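PDB 1SQH: RE68036p from Drosophila melanogaster, which is of unknown function in detail but may transfer acyl groups to glycine, as a probable glycine N-acyltransferase. Local coordinates for residues F29-F34 against E265-A270; A255-I260 against I286-D291. All blocks are in the same frame, centred on the assembly; numbering follows the deposited sequence.

Contact 1: F29-F34 against E265-A270; sequences FGIRNF and EITLTA
T267 meets the turn formed by I31 and R32 with both branches of its side chain. Its CB lies 3.7 Å from I31 O, and from there the chain forks. The hydroxyl donates a hydrogen bond to the carbonyl, T267 OG1 to I31 O at 2.7 Å. It reaches that oxygen from above the carbonyl plane, 64° out of it, with a C=O...donor angle of 112°, so the bond is short without lying on a lone pair. The closeness of I31 CG2 to the same hydroxyl is doubtful, because the exposed isoleucine is not staggered about chi1. The other branch, T267 CG2, rests on the aliphatic part of the arginine, 3.8 Å from R32 CG. Threonine suits this place because one small residue supplies both a donor and a methyl. Its backbone N is buried here without a partner. Two residues on, the T269 and F34 side chains approach from opposite directions, T269 CB 3.6 Å from F34 CE1 and OG1 oblique to the ring, while the phenyl also meets W271.

The turn itself is type I, from G30 to N33. G30 has positive phi, easy for glycine, as it leaves helix 15-29; N33 then caps helix 34-51 through OD1 to Y36 N. L268 and A270 pair with L157 and M155 of strand 147-157, whose V156 packs against R32, F34, T267 and T269, and T269 bonds through its backbone to L234 of strand 234-239. The interhelical turn thus lies against strand 268-273, the last of the eight-strand sheet, with Y36 and L37 of helix 34-51 alongside.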
ATOM      1  N   PHE A  29      -8.355  -7.349 -15.326  1.00 23.36           N
ATOM      2  CA  PHE A  29      -6.948  -7.700 -15.172  1.00 22.96           C
ATOM      3  C   PHE A  29      -6.613  -8.936 -14.371  1.00 22.97           C
ATOM      4  O   PHE A  29      -5.471  -9.399 -14.415  1.00 22.15           O
ATOM      5  CB  PHE A  29      -6.184  -6.533 -14.558  1.00 23.12           C
ATOM      6  CG  PHE A  29      -6.187  -5.297 -15.406  1.00 24.24           C
ATOM      7  CD1 PHE A  29      -5.584  -5.297 -16.660  1.00 23.06           C
ATOM      8  CD2 PHE A  29      -6.766  -4.116 -14.934  1.00 25.99           C
ATOM      9  CE1 PHE A  29      -5.549  -4.131 -17.435  1.00 24.56           C
ATOM     10  CE2 PHE A  29      -6.734  -2.948 -15.700  1.00 26.09           C
ATOM     11  CZ  PHE A  29      -6.125  -2.955 -16.953  1.00 24.26           C
ATOM     12  N   GLY A  30      -7.574  -9.464 -13.621  1.00 21.57           N
ATOM     13  CA  GLY A  30      -7.272 -10.643 -12.835  1.00 21.10           C
ATOM     14  C   GLY A  30      -6.853 -10.341 -11.407  1.00 21.26           C
ATOM     15  O   GLY A  30      -6.533  -9.206 -11.046  1.00 21.48           O
ATOM     16  N   ILE A  31      -6.839 -11.391 -10.601  1.00 20.40           N
ATOM     17  CA  ILE A  31      -6.497 -11.337  -9.188  1.00 21.90           C
ATOM     18  C   ILE A  31      -5.085 -10.838  -8.798  1.00 21.27           C
ATOM     19  O   ILE A  31      -4.820 -10.569  -7.618  1.00 19.65           O
ATOM     20  CB  ILE A  31      -6.740 -12.752  -8.588  1.00 25.93           C
ATOM     21  CG1 ILE A  31      -7.511 -12.636  -7.291  1.00 29.06           C
ATOM     22  CG2 ILE A  31      -5.431 -13.510  -8.428  1.00 27.12           C
ATOM     23  CD1 ILE A  31      -8.958 -12.249  -7.519  1.00 31.52           C
ATOM     24  N   ARG A  32      -4.181 -10.713  -9.765  1.00 20.59           N
ATOM     25  CA  ARG A  32      -2.811 -10.274  -9.455  1.00 22.00           C
ATOM     26  C   ARG A  32      -2.581  -8.788  -9.661  1.00 20.34           C
ATOM     27  O   ARG A  32      -1.514  -8.266  -9.339  1.00 21.11           O
ATOM     28  CB  ARG A  32      -1.788 -11.016 -10.314  1.00 19.73           C
ATOM     29  CG  ARG A  32      -1.588 -12.475 -10.003  1.00 22.60           C
ATOM     30  CD  ARG A  32      -0.811 -13.090 -11.143  1.00 26.79           C
ATOM     31  NE  ARG A  32      -0.157 -14.340 -10.800  1.00 33.55           N
ATOM     32  CZ  ARG A  32       1.158 -14.523 -10.861  1.00 36.15           C
ATOM     33  NH1 ARG A  32       1.958 -13.530 -11.249  1.00 38.02           N
ATOM     34  NH2 ARG A  32       1.676 -15.701 -10.549  1.00 36.81           N
ATOM     35  N   ASN A  33      -3.580  -8.118 -10.206  1.00 21.42           N
ATOM     36  CA  ASN A  33      -3.495  -6.690 -10.488  1.00 19.89           C
ATOM     37  C   ASN A  33      -3.486  -5.827  -9.216  1.00 20.32           C
ATOM     38  O   ASN A  33      -4.327  -5.987  -8.332  1.00 22.40           O
ATOM     39  CB  ASN A  33      -4.653  -6.317 -11.406  1.00 17.29           C
ATOM     40  CG  ASN A  33      -4.693  -4.856 -11.705  1.00 16.45           C
ATOM     41  OD1 ASN A  33      -5.303  -4.076 -10.965  1.00 13.98           O
ATOM     42  ND2 ASN A  33      -4.029  -4.457 -12.793  1.00 15.05           N
ATOM     43  N   PHE A  34      -2.537  -4.899  -9.132  1.00 19.52           N
ATOM     44  CA  PHE A  34      -2.407  -4.049  -7.956  1.00 17.68           C
ATOM     45  C   PHE A  34      -3.543  -3.075  -7.667  1.00 18.46           C
ATOM     46  O   PHE A  34      -3.765  -2.706  -6.507  1.00 16.53           O
ATOM     47  CB  PHE A  34      -1.077  -3.306  -8.011  1.00 15.89           C
ATOM     48  CG  PHE A  34       0.094  -4.150  -7.601  1.00 16.66           C
ATOM     49  CD1 PHE A  34       0.530  -4.161  -6.277  1.00 19.11           C
ATOM     50  CD2 PHE A  34       0.737  -4.966  -8.525  1.00 16.46           C
ATOM     51  CE1 PHE A  34       1.597  -4.974  -5.874  1.00 20.29           C
ATOM     52  CE2 PHE A  34       1.803  -5.781  -8.139  1.00 18.63           C
ATOM     53  CZ  PHE A  34       2.234  -5.786  -6.815  1.00 19.01           C
ATOM     54  N   GLU A 265      -8.186 -15.292   0.727  1.00 25.91           N
ATOM     55  CA  GLU A 265      -7.794 -15.630  -0.621  1.00 26.98           C
ATOM     56  C   GLU A 265      -7.399 -14.438  -1.486  1.00 24.37           C
ATOM     57  O   GLU A 265      -8.248 -13.763  -2.047  1.00 25.08           O
ATOM     58  CB  GLU A 265      -8.900 -16.406  -1.333  1.00 30.01           C
ATOM     59  CG  GLU A 265      -8.453 -16.912  -2.707  1.00 35.16           C
ATOM     60  CD  GLU A 265      -9.551 -17.627  -3.478  1.00 39.72           C
ATOM     61  OE1 GLU A 265     -10.529 -16.959  -3.884  1.00 40.76           O
ATOM     62  OE2 GLU A 265      -9.433 -18.859  -3.681  1.00 41.01           O
ATOM     63  N   ILE A 266      -6.104 -14.174  -1.565  1.00 22.28           N
ATOM     64  CA  ILE A 266      -5.595 -13.121  -2.426  1.00 20.98           C
ATOM     65  C   ILE A 266      -4.156 -13.405  -2.788  1.00 20.51           C
ATOM     66  O   ILE A 266      -3.478 -14.212  -2.154  1.00 19.49           O
ATOM     67  CB  ILE A 266      -5.650 -11.702  -1.801  1.00 20.77           C
ATOM     68  CG1 ILE A 266      -5.427 -11.775  -0.299  1.00 21.39           C
ATOM     69  CG2 ILE A 266      -6.930 -11.002  -2.204  1.00 24.33           C
ATOM     70  CD1 ILE A 266      -4.019 -12.111   0.090  1.00 18.36           C
ATOM     71  N   THR A 267      -3.710 -12.746  -3.843  1.00 20.56           N
ATOM     72  CA  THR A 267      -2.343 -12.868  -4.308  1.00 20.09           C
ATOM     73  C   THR A 267      -1.488 -12.139  -3.278  1.00 19.16           C
ATOM     74  O   THR A 267      -1.866 -11.066  -2.808  1.00 20.86           O
ATOM     75  CB  THR A 267      -2.185 -12.141  -5.637  1.00 18.90           C
ATOM     76  OG1 THR A 267      -3.286 -12.485  -6.482  1.00 16.28           O
ATOM     77  CG2 THR A 267      -0.871 -12.506  -6.299  1.00 19.00           C
ATOM     78  N   LEU A 268      -0.357 -12.715  -2.904  1.00 17.93           N
ATOM     79  CA  LEU A 268       0.515 -12.026  -1.977  1.00 17.74           C
ATOM     80  C   LEU A 268       1.384 -11.099  -2.830  1.00 19.36           C
ATOM     81  O   LEU A 268       1.744 -11.449  -3.957  1.00 18.64           O
ATOM     82  CB  LEU A 268       1.398 -13.023  -1.229  1.00 14.97           C
ATOM     83  CG  LEU A 268       0.881 -13.532   0.115  1.00 17.05           C
ATOM     84  CD1 LEU A 268       0.882 -12.365   1.092  1.00 15.65           C
ATOM     85  CD2 LEU A 268      -0.525 -14.140  -0.021  1.00 15.22           C
ATOM     86  N   THR A 269       1.713  -9.917  -2.314  1.00 19.11           N
ATOM     87  CA  THR A 269       2.562  -9.001  -3.071  1.00 20.55           C
ATOM     88  C   THR A 269       3.364  -8.171  -2.098  1.00 20.78           C
ATOM     89  O   THR A 269       3.163  -8.259  -0.886  1.00 21.68           O
ATOM     90  CB  THR A 269       1.752  -8.017  -3.945  1.00 19.63           C
ATOM     91  OG1 THR A 269       0.973  -7.165  -3.096  1.00 21.74           O
ATOM     92  CG2 THR A 269       0.824  -8.760  -4.905  1.00 19.81           C
ATOM     93  N   ALA A 270       4.275  -7.368  -2.631  1.00 21.09           N
ATOM     94  CA  ALA A 270       5.089  -6.485  -1.805  1.00 19.94           C
ATOM     95  C   ALA A 270       5.651  -5.379  -2.673  1.00 22.01           C
ATOM     96  O   ALA A 270       6.047  -5.610  -3.823  1.00 21.93           O
ATOM     97  CB  ALA A 270       6.226  -7.256  -1.150  1.00 18.51           C
TER

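Contact 2: A255-I260 against I286-D291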
ATOM      1  N   ALA A 255       6.697 -16.475   6.739  1.00 21.87           N
ATOM      2  CA  ALA A 255       5.607 -16.650   7.690  1.00 23.28           C
ATOM      3  C   ALA A 255       4.407 -15.761   7.364  1.00 25.41           C
ATOM      4  O   ALA A 255       3.268 -16.243   7.283  1.00 23.69           O
ATOM      5  CB  ALA A 255       6.097 -16.373   9.099  1.00 23.07           C
HETATM    6  N   MSE A 256       4.648 -14.466   7.179  1.00 25.24           N
HETATM    7  CA  MSE A 256       3.547 -13.570   6.851  1.00 26.55           C
HETATM    8  C   MSE A 256       2.833 -13.996   5.552  1.00 25.05           C
HETATM    9  O   MSE A 256       1.605 -13.954   5.476  1.00 23.52           O
HETATM   10  CB  MSE A 256       4.050 -12.133   6.718  1.00 29.47           C
HETATM   11  CG  MSE A 256       2.940 -11.121   6.564  1.00 35.13           C
HETATM   12 SE   MSE A 256       2.030 -10.795   8.256  1.00 45.66          SE
HETATM   13  CE  MSE A 256       0.684 -12.161   8.110  1.00 42.48           C
ATOM     14  N   SER A 257       3.598 -14.404   4.534  1.00 23.98           N
ATOM     15  CA  SER A 257       3.007 -14.832   3.258  1.00 23.39           C
ATOM     16  C   SER A 257       2.040 -15.998   3.492  1.00 23.97           C
ATOM     17  O   SER A 257       0.899 -15.997   2.998  1.00 20.27           O
ATOM     18  CB  SER A 257       4.101 -15.250   2.267  1.00 23.81           C
ATOM     19  OG  SER A 257       4.905 -14.145   1.883  1.00 23.07           O
ATOM     20  N   ARG A 258       2.506 -16.990   4.247  1.00 23.99           N
ATOM     21  CA  ARG A 258       1.685 -18.149   4.580  1.00 26.22           C
ATOM     22  C   ARG A 258       0.459 -17.735   5.386  1.00 23.83           C
ATOM     23  O   ARG A 258      -0.661 -18.085   5.032  1.00 24.35           O
ATOM     24  CB  ARG A 258       2.483 -19.150   5.408  1.00 27.92           C
ATOM     25  CG  ARG A 258       3.290 -20.134   4.607  1.00 35.22           C
ATOM     26  CD  ARG A 258       2.567 -21.465   4.500  1.00 38.04           C
ATOM     27  NE  ARG A 258       2.161 -21.988   5.803  1.00 38.70           N
ATOM     28  CZ  ARG A 258       2.157 -23.279   6.114  1.00 37.93           C
ATOM     29  NH1 ARG A 258       2.553 -24.178   5.220  1.00 38.69           N
ATOM     30  NH2 ARG A 258       1.720 -23.676   7.298  1.00 37.79           N
ATOM     31  N   GLU A 259       0.678 -16.984   6.464  1.00 24.24           N
ATOM     32  CA  GLU A 259      -0.427 -16.569   7.324  1.00 25.30           C
ATOM     33  C   GLU A 259      -1.510 -15.825   6.567  1.00 23.45           C
ATOM     34  O   GLU A 259      -2.696 -16.098   6.753  1.00 22.23           O
ATOM     35  CB  GLU A 259       0.058 -15.706   8.505  1.00 26.06           C
ATOM     36  CG  GLU A 259      -1.088 -15.277   9.442  1.00 27.62           C
ATOM     37  CD  GLU A 259      -0.630 -14.536  10.702  1.00 28.13           C
ATOM     38  OE1 GLU A 259      -1.477 -13.873  11.336  1.00 28.20           O
ATOM     39  OE2 GLU A 259       0.561 -14.618  11.076  1.00 30.31           O
ATOM     40  N   ILE A 260      -1.117 -14.891   5.707  1.00 22.41           N
ATOM     41  CA  ILE A 260      -2.107 -14.137   4.961  1.00 19.76           C
ATOM     42  C   ILE A 260      -2.872 -15.041   4.009  1.00 17.28           C
ATOM     43  O   ILE A 260      -4.090 -15.004   3.960  1.00 16.06           O
ATOM     44  CB  ILE A 260      -1.470 -12.983   4.136  1.00 21.41           C
ATOM     45  CG1 ILE A 260      -0.908 -11.908   5.077  1.00 21.09           C
ATOM     46  CG2 ILE A 260      -2.528 -12.376   3.191  1.00 18.39           C
ATOM     47  CD1 ILE A 260      -0.244 -10.740   4.356  1.00 21.11           C
ATOM     48  N   ILE A 286      11.701 -16.858  -1.850  1.00 19.51           N
ATOM     49  CA  ILE A 286      10.454 -17.424  -1.363  1.00 20.73           C
ATOM     50  C   ILE A 286       9.562 -17.783  -2.551  1.00 21.51           C
ATOM     51  O   ILE A 286       8.681 -18.644  -2.441  1.00 20.20           O
ATOM     52  CB  ILE A 286       9.725 -16.423  -0.432  1.00 20.74           C
ATOM     53  CG1 ILE A 286      10.471 -16.357   0.906  1.00 19.59           C
ATOM     54  CG2 ILE A 286       8.269 -16.836  -0.249  1.00 18.10           C
ATOM     55  CD1 ILE A 286      10.020 -15.254   1.830  1.00 22.62           C
ATOM     56  N   GLY A 287       9.802 -17.124  -3.687  1.00 20.84           N
ATOM     57  CA  GLY A 287       9.021 -17.396  -4.885  1.00 19.07           C
ATOM     58  C   GLY A 287       8.413 -16.181  -5.566  1.00 18.49           C
ATOM     59  O   GLY A 287       7.851 -16.298  -6.655  1.00 17.51           O
ATOM     60  N   TYR A 288       8.508 -15.021  -4.926  1.00 18.45           N
ATOM     61  CA  TYR A 288       7.955 -13.782  -5.483  1.00 19.48           C
ATOM     62  C   TYR A 288       8.632 -13.424  -6.803  1.00 19.28           C
ATOM     63  O   TYR A 288       9.837 -13.624  -6.958  1.00 15.77           O
ATOM     64  CB  TYR A 288       8.157 -12.611  -4.507  1.00 19.15           C
ATOM     65  CG  TYR A 288       7.147 -12.520  -3.386  1.00 18.66           C
ATOM     66  CD1 TYR A 288       6.026 -11.695  -3.490  1.00 18.79           C
ATOM     67  CD2 TYR A 288       7.310 -13.272  -2.218  1.00 17.18           C
ATOM     68  CE1 TYR A 288       5.088 -11.619  -2.449  1.00 19.18           C
ATOM     69  CE2 TYR A 288       6.385 -13.207  -1.178  1.00 15.78           C
ATOM     70  CZ  TYR A 288       5.279 -12.382  -1.294  1.00 15.96           C
ATOM     71  OH  TYR A 288       4.380 -12.320  -0.246  1.00 16.78           O
ATOM     72  N   GLN A 289       7.862 -12.886  -7.747  1.00 20.77           N
ATOM     73  CA  GLN A 289       8.439 -12.478  -9.022  1.00 24.19           C
ATOM     74  C   GLN A 289       8.121 -11.006  -9.237  1.00 23.47           C
ATOM     75  O   GLN A 289       7.120 -10.494  -8.731  1.00 20.96           O
ATOM     76  CB  GLN A 289       7.872 -13.298 -10.181  1.00 24.98           C
ATOM     77  CG  GLN A 289       6.377 -13.177 -10.313  1.00 29.51           C
ATOM     78  CD  GLN A 289       5.835 -13.885 -11.545  1.00 34.72           C
ATOM     79  OE1 GLN A 289       6.018 -13.424 -12.675  1.00 33.93           O
ATOM     80  NE2 GLN A 289       5.157 -15.014 -11.329  1.00 35.40           N
ATOM     81  N   LYS A 290       8.994 -10.332  -9.977  1.00 22.41           N
ATOM     82  CA  LYS A 290       8.826  -8.916 -10.277  1.00 24.90           C
ATOM     83  C   LYS A 290       7.955  -8.749 -11.521  1.00 24.83           C
ATOM     84  O   LYS A 290       8.417  -8.990 -12.634  1.00 24.30           O
ATOM     85  CB  LYS A 290      10.203  -8.288 -10.521  1.00 23.69           C
ATOM     86  CG  LYS A 290      10.185  -6.914 -11.175  1.00 27.58           C
ATOM     87  CD  LYS A 290      11.610  -6.492 -11.525  1.00 30.28           C
ATOM     88  CE  LYS A 290      11.661  -5.146 -12.236  1.00 32.83           C
ATOM     89  NZ  LYS A 290      13.062  -4.809 -12.621  1.00 33.02           N
ATOM     90  N   ASP A 291       6.692  -8.365 -11.371  1.00 25.94           N
ATOM     91  CA  ASP A 291       5.934  -8.192 -12.593  1.00 29.11           C
ATOM     92  C   ASP A 291       5.346  -6.810 -12.797  1.00 29.04           C
ATOM     93  O   ASP A 291       4.479  -6.623 -13.651  1.00 29.51           O
ATOM     94  CB  ASP A 291       4.865  -9.279 -12.751  1.00 33.32           C
ATOM     95  CG  ASP A 291       3.904  -9.318 -11.614  1.00 37.46           C
ATOM     96  OD1 ASP A 291       3.560  -8.276 -11.051  1.00 41.30           O
ATOM     97  OD2 ASP A 291       3.425 -10.446 -11.212  1.00 15.00           O
TER
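The phenol of Y288 presents its edge, not a face, to helix 248-263: S257 OG lies near the ring plane, 3.5 Å from Y288 CE2, and no atom of 255-260 sits over either face. Around the ring pack side chains from both sheets, M155 and L157 from strand 147-157, L234 from strand 234-239 and L268 from strand 268-273, so a hydrophobic ring with a polar end fits the site well. At that end Y288 OH donates to S257 OG at 2.9 Å. The angle at the phenol oxygen, CZ-OH...OG, is about 115°, close to what a hydroxyl hydrogen in the ring plane would give.

S257 OG serves two partners, since it is also hydrogen-bonded to A253 O, one turn earlier in the helix. With OG beside its own backbone N (chi1 -66°), the hydroxyl leans back toward that carbonyl while still facing the tyrosine. A small serine lets the tyrosine come close to the helix and leaves the buried phenol with a partner.

Strand 234-239, helix 248-263, strand 268-273, helix 277-286 and strand 289-299 follow in the order of the C-terminal part of the GCN5-related N-acetyltransferase (GNAT) fold, as expected of an FR47-like region. Y288 stands just where the last of these helices gives way to the last strand. G287 ends the helix in a Schellman motif, its positive phi natural for a residue without a side chain. Beyond the tyrosine, Q289 and D291 pair through their backbones with V156 and G154.

How the contacts relate
Both contacts are largely buried and border the same sheet, but contact 1 is the larger and is made from strand 268-273 and the turn between two N-terminal helices, whereas contact 2 stays within the FR47-like region. Contact 1 thus joins portions belonging to two acetyltransferase-like sequence families. Its chemistry is mixed, a hydroxyl on a backbone carbonyl beside methyl and ring packing; contact 2 comes down to one hydroxyl pair. L268 CB packs 3.2 Å from Y288 OH, and I266 CD1 meets I260 CG2, which puts both contacts in one hydrophobic layer between helix 248-263 and strand 268-273. Nearer the surface, R32 NH1 and D291 OD2 form a long, weak ion pair.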